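Local atomic coordinates of solute-binding periplasmic protein of iron/siderophore ABC transporter (Yersinia pestis, PDB entry 6B2Y), a protein that probably binds chelated iron in the periplasm and delivers it to an ABC transporter of the inner membrane. Residues N194-N199 against L341-F346; S336-L341 against S366-F371. One frame throughout, in Å; residues are numbered along the deposited sequence.

Both contacts are buried, on the same side of the chain's centre, with their own centres about 8 Å apart; contact 2 also reaches the first lobe through Tyr338. They share Leu341 and use the same helix, 340-350: in contact 1 it packs on helix 186-207, and in contact 2 residues 336-341, which lead into it, pack on helix 360-371. A probable hydrogen bond of 2.6 Å between Tyr196 OH and Asn339 OD1 joins the two contacts, and Asn199 CB touches Val340 CG2 at 3.7 Å. The side chain of Tyr338 in contact 2 lies about 3 Å from a bound sodium ion.

Contact 1. Residues N194-N199 against L341-F346; sequences NFYQDN and LAIQSF
Gln344 reaches from helix 340-350 to the backbone and the side chain of Asn199 on helix 186-207, the segment that leads from the parallel sheet of the N-terminal lobe to the mixed sheet of the C-terminal lobe. This position is consistent with the long interlobe helix of siderophore-type periplasmic binding proteins. The amide nitrogen of Gln344 spends one N-H on each acceptor. Its bond to Asn199 O is nearly straight (NE2 to O 3.0 Å, 169° at the hydrogen), whereas that to Asn199 OD1 is more bent (NE2 to OD1 3.1 Å, 141°). Both acceptors lie close to the Gln344 amide plane, and the two amide planes stand 60° apart. Beyond CG the Gln344 chain runs fully extended, carrying the amide across the gap between the helices. Beside this polar bridge, Tyr196 OH meets Ile343 CD1 at 3.9 Å, the two side chains crossing at about a right angle, while the hydroxyl itself is bonded to Asn339.

A second shell fixes both amides. Thr363 OG1 holds Gln344 OE1, and Lys202 NZ shares Asn199 OD1 with Gln344. The other end of the asparagine amide turns back on its own helix: Asn199 ND2 donates to Phe195 O at 3.0 Å, reaching that oxygen from the face opposite to Asn199 N, and it sits 3.4 Å above the Phe195 ring plane, offset toward the rim.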
loop_
_atom_site.group_PDB
_atom_site.type_symbol
_atom_site.label_atom_id
_atom_site.label_comp_id
_atom_site.label_asym_id
_atom_site.label_seq_id
_atom_site.Cartn_x
_atom_site.Cartn_y
_atom_site.Cartn_z
ATOM N N ASN A 194 -12.710 10.131 -7.897
ATOM C CA ASN A 194 -12.689 11.589 -7.882
ATOM C C ASN A 194 -11.883 12.126 -6.702
ATOM O O ASN A 194 -11.102 13.065 -6.863
ATOM C CB ASN A 194 -14.127 12.118 -7.854
ATOM C CG ASN A 194 -14.784 12.072 -9.223
ATOM O OD1 ASN A 194 -14.093 12.058 -10.225
ATOM N ND2 ASN A 194 -16.112 12.044 -9.269
ATOM N N PHE A 195 -12.059 11.542 -5.505
ATOM C CA PHE A 195 -11.295 11.996 -4.338
ATOM C C PHE A 195 -9.802 11.779 -4.536
ATOM O O PHE A 195 -8.979 12.637 -4.204
ATOM C CB PHE A 195 -11.788 11.263 -3.084
ATOM C CG PHE A 195 -10.907 11.452 -1.869
ATOM C CD1 PHE A 195 -11.086 12.546 -1.031
ATOM C CD2 PHE A 195 -9.911 10.532 -1.562
ATOM C CE1 PHE A 195 -10.275 12.719 0.105
ATOM C CE2 PHE A 195 -9.107 10.693 -0.443
ATOM C CZ PHE A 195 -9.290 11.791 0.398
ATOM N N TYR A 196 -9.433 10.634 -5.089
ATOM C CA TYR A 196 -8.025 10.335 -5.303
ATOM C C TYR A 196 -7.416 11.267 -6.348
ATOM O O TYR A 196 -6.356 11.865 -6.124
ATOM C CB TYR A 196 -7.912 8.876 -5.736
ATOM C CG TYR A 196 -6.523 8.341 -5.969
ATOM C CD1 TYR A 196 -5.832 8.624 -7.159
ATOM C CD2 TYR A 196 -5.923 7.503 -5.039
ATOM C CE1 TYR A 196 -4.579 8.115 -7.394
ATOM C CE2 TYR A 196 -4.670 6.992 -5.262
ATOM C CZ TYR A 196 -4.002 7.293 -6.442
ATOM O OH TYR A 196 -2.753 6.783 -6.682
ATOM N N GLN A 197 -8.073 11.394 -7.506
ATOM C CA GLN A 197 -7.516 12.226 -8.566
ATOM C C GLN A 197 -7.390 13.678 -8.119
ATOM O O GLN A 197 -6.383 14.332 -8.406
ATOM C CB GLN A 197 -8.372 12.130 -9.827
ATOM C CG GLN A 197 -7.682 12.769 -11.027
ATOM C CD GLN A 197 -6.469 11.971 -11.489
ATOM O OE1 GLN A 197 -6.611 10.926 -12.127
ATOM N NE2 GLN A 197 -5.275 12.442 -11.142
ATOM N N ASP A 198 -8.392 14.186 -7.402
ATOM C CA ASP A 198 -8.310 15.542 -6.859
ATOM C C ASP A 198 -7.096 15.698 -5.958
ATOM O O ASP A 198 -6.377 16.701 -6.033
ATOM C CB ASP A 198 -9.578 15.879 -6.085
ATOM C CG ASP A 198 -10.717 16.252 -7.004
ATOM O OD1 ASP A 198 -10.456 16.345 -8.220
ATOM O OD2 ASP A 198 -11.849 16.453 -6.518
ATOM N N ASN A 199 -6.840 14.704 -5.117
ATOM C CA ASN A 199 -5.725 14.822 -4.191
ATOM C C ASN A 199 -4.375 14.520 -4.820
ATOM O O ASN A 199 -3.362 15.001 -4.306
ATOM C CB ASN A 199 -5.985 13.952 -2.962
ATOM C CG ASN A 199 -6.856 14.677 -1.959
ATOM O OD1 ASN A 199 -6.387 15.591 -1.297
ATOM N ND2 ASN A 199 -8.136 14.347 -1.920
ATOM N N LEU A 341 -1.850 9.105 -0.046
ATOM C CA LEU A 341 -1.237 9.702 1.135
ATOM C C LEU A 341 0.280 9.643 1.074
ATOM O O LEU A 341 0.960 10.542 1.587
ATOM C CB LEU A 341 -1.743 9.012 2.400
ATOM C CG LEU A 341 -3.256 9.128 2.572
ATOM C CD1 LEU A 341 -3.758 8.158 3.639
ATOM C CD2 LEU A 341 -3.647 10.546 2.909
ATOM N N ALA A 342 0.839 8.604 0.453
ATOM C CA ALA A 342 2.285 8.570 0.276
ATOM C C ALA A 342 2.733 9.567 -0.785
ATOM O O ALA A 342 3.782 10.212 -0.644
ATOM C CB ALA A 342 2.737 7.155 -0.096
ATOM N N ILE A 343 1.962 9.704 -1.865
ATOM C CA ILE A 343 2.334 10.668 -2.899
ATOM C C ILE A 343 2.405 12.075 -2.323
ATOM O O ILE A 343 3.365 12.824 -2.581
ATOM C CB ILE A 343 1.350 10.591 -4.073
ATOM C CG1 ILE A 343 1.469 9.231 -4.772
ATOM C CG2 ILE A 343 1.594 11.730 -5.044
ATOM C CD1 ILE A 343 0.263 8.973 -5.693
ATOM N N GLN A 344 1.416 12.439 -1.508
ATOM C CA GLN A 344 1.383 13.772 -0.911
ATOM C C GLN A 344 2.506 13.947 0.100
ATOM O O GLN A 344 3.134 15.015 0.160
ATOM C CB GLN A 344 0.028 14.031 -0.251
ATOM C CG GLN A 344 -1.120 14.253 -1.221
ATOM C CD GLN A 344 -2.378 14.699 -0.509
ATOM O OE1 GLN A 344 -2.459 14.655 0.725
ATOM N NE2 GLN A 344 -3.359 15.126 -1.266
ATOM N N SER A 345 2.775 12.915 0.907
ATOM C CA SER A 345 3.861 13.010 1.883
ATOM C C SER A 345 5.212 13.159 1.192
ATOM O O SER A 345 6.037 13.986 1.602
ATOM C CB SER A 345 3.867 11.781 2.798
ATOM O OG SER A 345 2.794 11.837 3.718
ATOM N N PHE A 346 5.459 12.372 0.137
ATOM C CA PHE A 346 6.702 12.519 -0.620
ATOM C C PHE A 346 6.860 13.943 -1.134
ATOM O O PHE A 346 7.927 14.556 -0.990
ATOM C CB PHE A 346 6.745 11.549 -1.805
ATOM C CG PHE A 346 6.976 10.117 -1.425
ATOM C CD1 PHE A 346 6.842 9.698 -0.099
ATOM C CD2 PHE A 346 7.298 9.181 -2.389
ATOM C CE1 PHE A 346 7.041 8.377 0.241
ATOM C CE2 PHE A 346 7.488 7.854 -2.063
ATOM C CZ PHE A 346 7.371 7.450 -0.721
#

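Contact 2. Residues S336-L341 against S366-F371; sequences SPYNVL and SLYSQF
Tyr338 OH is hydrogen-bonded to Ser70 OG at the end of helix 66-70, and one face of the ring that carries it is covered by Leu367 of helix 360-371. The Tyr338 side chain also lies about 3 Å from a bound sodium ion. Leu367 CD2 stands almost squarely over the middle of this ring, 4.0 Å from the centroid of Tyr338 and 12° off the ring normal, a CH-pi contact. Its other branch serves a different neighbour: Leu367 CD1 packs on Leu341 CD1 at 4.3 Å, so the forked side chain fills the angle between the tyrosine and helix 340-350. With CG set trans to the backbone nitrogen (chi1 -167°), Leu367 directs this fork across the gap. Tyr368 approaches the same tyrosine from another direction, its OH in the ring plane at the edge, 4.0 Å from Tyr338 CE1. The two phenol side chains cross at about a right angle.

The backbone of Tyr338 is fixed by an ST turn at Ser336. Ser336 OG accepts from Tyr338 N (3.0 Å, 158° at the hydrogen), which forms this turn, and Ser336 O accepts from Asn339 N one residue further on. Leu341 N in turn donates to Tyr338 O. Tyr338 also touches Leu71 and Leu372, so its ring is wedged between the first lobe and the end of helix 360-371, an interlobe junction consistent with the two-lobed fold of siderophore-type periplasmic binding proteins.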
loop_
_atom_site.group_PDB
_atom_site.type_symbol
_atom_site.label_atom_id
_atom_site.label_comp_id
_atom_site.label_asym_id
_atom_site.label_seq_id
_atom_site.Cartn_x
_atom_site.Cartn_y
_atom_site.Cartn_z
ATOM N N SER A 336 -1.767 -0.442 -2.081
ATOM C CA SER A 336 -3.046 -0.002 -1.516
ATOM C C SER A 336 -3.530 1.239 -2.235
ATOM O O SER A 336 -2.728 2.152 -2.447
ATOM C CB SER A 336 -2.919 0.317 -0.022
ATOM O OG SER A 336 -4.044 1.086 0.405
ATOM N N PRO A 337 -4.820 1.344 -2.561
ATOM C CA PRO A 337 -5.322 2.590 -3.163
ATOM C C PRO A 337 -5.302 3.783 -2.211
ATOM O O PRO A 337 -5.565 4.916 -2.660
ATOM C CB PRO A 337 -6.751 2.236 -3.582
ATOM C CG PRO A 337 -7.130 1.084 -2.645
ATOM C CD PRO A 337 -5.869 0.314 -2.437
ATOM N N TYR A 338 -4.963 3.582 -0.939
ATOM C CA TYR A 338 -4.723 4.722 -0.061
ATOM C C TYR A 338 -3.426 5.435 -0.400
ATOM O O TYR A 338 -3.088 6.426 0.255
ATOM C CB TYR A 338 -4.630 4.294 1.411
ATOM C CG TYR A 338 -5.851 3.752 2.122
ATOM C CD1 TYR A 338 -5.933 3.831 3.510
ATOM C CD2 TYR A 338 -6.886 3.113 1.445
ATOM C CE1 TYR A 338 -7.018 3.321 4.190
ATOM C CE2 TYR A 338 -7.978 2.595 2.118
ATOM C CZ TYR A 338 -8.030 2.693 3.495
ATOM O OH TYR A 338 -9.107 2.172 4.181
ATOM N N ASN A 339 -2.681 4.949 -1.400
ATOM C CA ASN A 339 -1.322 5.416 -1.658
ATOM C C ASN A 339 -1.233 6.902 -1.983
ATOM O O ASN A 339 -0.119 7.437 -2.003
ATOM C CB ASN A 339 -0.671 4.571 -2.770
ATOM C CG ASN A 339 -1.371 4.711 -4.130
ATOM O OD1 ASN A 339 -1.747 5.805 -4.535
ATOM N ND2 ASN A 339 -1.514 3.593 -4.848
ATOM N N VAL A 340 -2.358 7.578 -2.254
ATOM C CA VAL A 340 -2.296 9.026 -2.459
ATOM C C VAL A 340 -1.694 9.706 -1.231
ATOM O O VAL A 340 -1.067 10.771 -1.341
ATOM C CB VAL A 340 -3.687 9.593 -2.819
ATOM C CG1 VAL A 340 -4.734 9.251 -1.769
ATOM C CG2 VAL A 340 -3.632 11.128 -3.062
ATOM N N LEU A 341 -1.850 9.105 -0.046
ATOM C CA LEU A 341 -1.237 9.702 1.135
ATOM C C LEU A 341 0.280 9.643 1.074
ATOM O O LEU A 341 0.960 10.542 1.587
ATOM C CB LEU A 341 -1.743 9.012 2.400
ATOM C CG LEU A 341 -3.256 9.128 2.572
ATOM C CD1 LEU A 341 -3.758 8.158 3.639
ATOM C CD2 LEU A 341 -3.647 10.546 2.909
ATOM N N SER A 366 -10.053 13.057 5.720
ATOM C CA SER A 366 -11.144 13.075 4.753
ATOM C C SER A 366 -11.405 11.686 4.187
ATOM O O SER A 366 -12.564 11.280 4.032
ATOM C CB SER A 366 -10.835 14.065 3.625
ATOM O OG SER A 366 -10.634 15.368 4.162
ATOM N N LEU A 367 -10.341 10.956 3.855
ATOM C CA LEU A 367 -10.496 9.600 3.347
ATOM C C LEU A 367 -11.313 8.758 4.321
ATOM O O LEU A 367 -12.265 8.078 3.929
ATOM C CB LEU A 367 -9.114 8.982 3.107
ATOM C CG LEU A 367 -8.980 7.675 2.297
ATOM C CD1 LEU A 367 -7.568 7.567 1.743
ATOM C CD2 LEU A 367 -9.295 6.423 3.121
ATOM N N TYR A 368 -10.963 8.812 5.606
ATOM C CA TYR A 368 -11.649 7.983 6.594
ATOM C C TYR A 368 -13.099 8.420 6.776
ATOM O O TYR A 368 -14.014 7.588 6.773
ATOM C CB TYR A 368 -10.889 8.033 7.918
ATOM C CG TYR A 368 -9.740 7.053 7.959
ATOM C CD1 TYR A 368 -8.641 7.209 7.119
ATOM C CD2 TYR A 368 -9.750 5.968 8.836
ATOM C CE1 TYR A 368 -7.590 6.308 7.133
ATOM C CE2 TYR A 368 -8.686 5.063 8.870
ATOM C CZ TYR A 368 -7.608 5.243 8.012
ATOM O OH TYR A 368 -6.548 4.355 8.022
ATOM N N SER A 369 -13.338 9.725 6.940
ATOM C CA SER A 369 -14.708 10.161 7.198
ATOM C C SER A 369 -15.619 9.912 6.002
ATOM O O SER A 369 -16.800 9.593 6.181
ATOM C CB SER A 369 -14.731 11.640 7.599
ATOM O OG SER A 369 -13.873 12.417 6.784
ATOM N N GLN A 370 -15.091 10.002 4.778
ATOM C CA GLN A 370 -15.935 9.826 3.607
ATOM C C GLN A 370 -16.160 8.362 3.244
ATOM O O GLN A 370 -17.210 8.033 2.686
ATOM C CB GLN A 370 -15.329 10.549 2.398
ATOM C CG GLN A 370 -15.560 12.049 2.406
ATOM C CD GLN A 370 -14.740 12.749 1.356
ATOM O OE1 GLN A 370 -13.844 13.530 1.676
ATOM N NE2 GLN A 370 -15.023 12.457 0.096
ATOM N N PHE A 371 -15.186 7.478 3.502
ATOM C CA PHE A 371 -15.239 6.132 2.942
ATOM C C PHE A 371 -15.187 4.997 3.959
ATOM O O PHE A 371 -15.603 3.884 3.621
ATOM C CB PHE A 371 -14.096 5.940 1.927
ATOM C CG PHE A 371 -14.122 6.941 0.815
ATOM C CD1 PHE A 371 -15.057 6.831 -0.199
ATOM C CD2 PHE A 371 -13.242 8.002 0.796
ATOM C CE1 PHE A 371 -15.102 7.769 -1.228
ATOM C CE2 PHE A 371 -13.285 8.940 -0.224
ATOM C CZ PHE A 371 -14.224 8.828 -1.224
#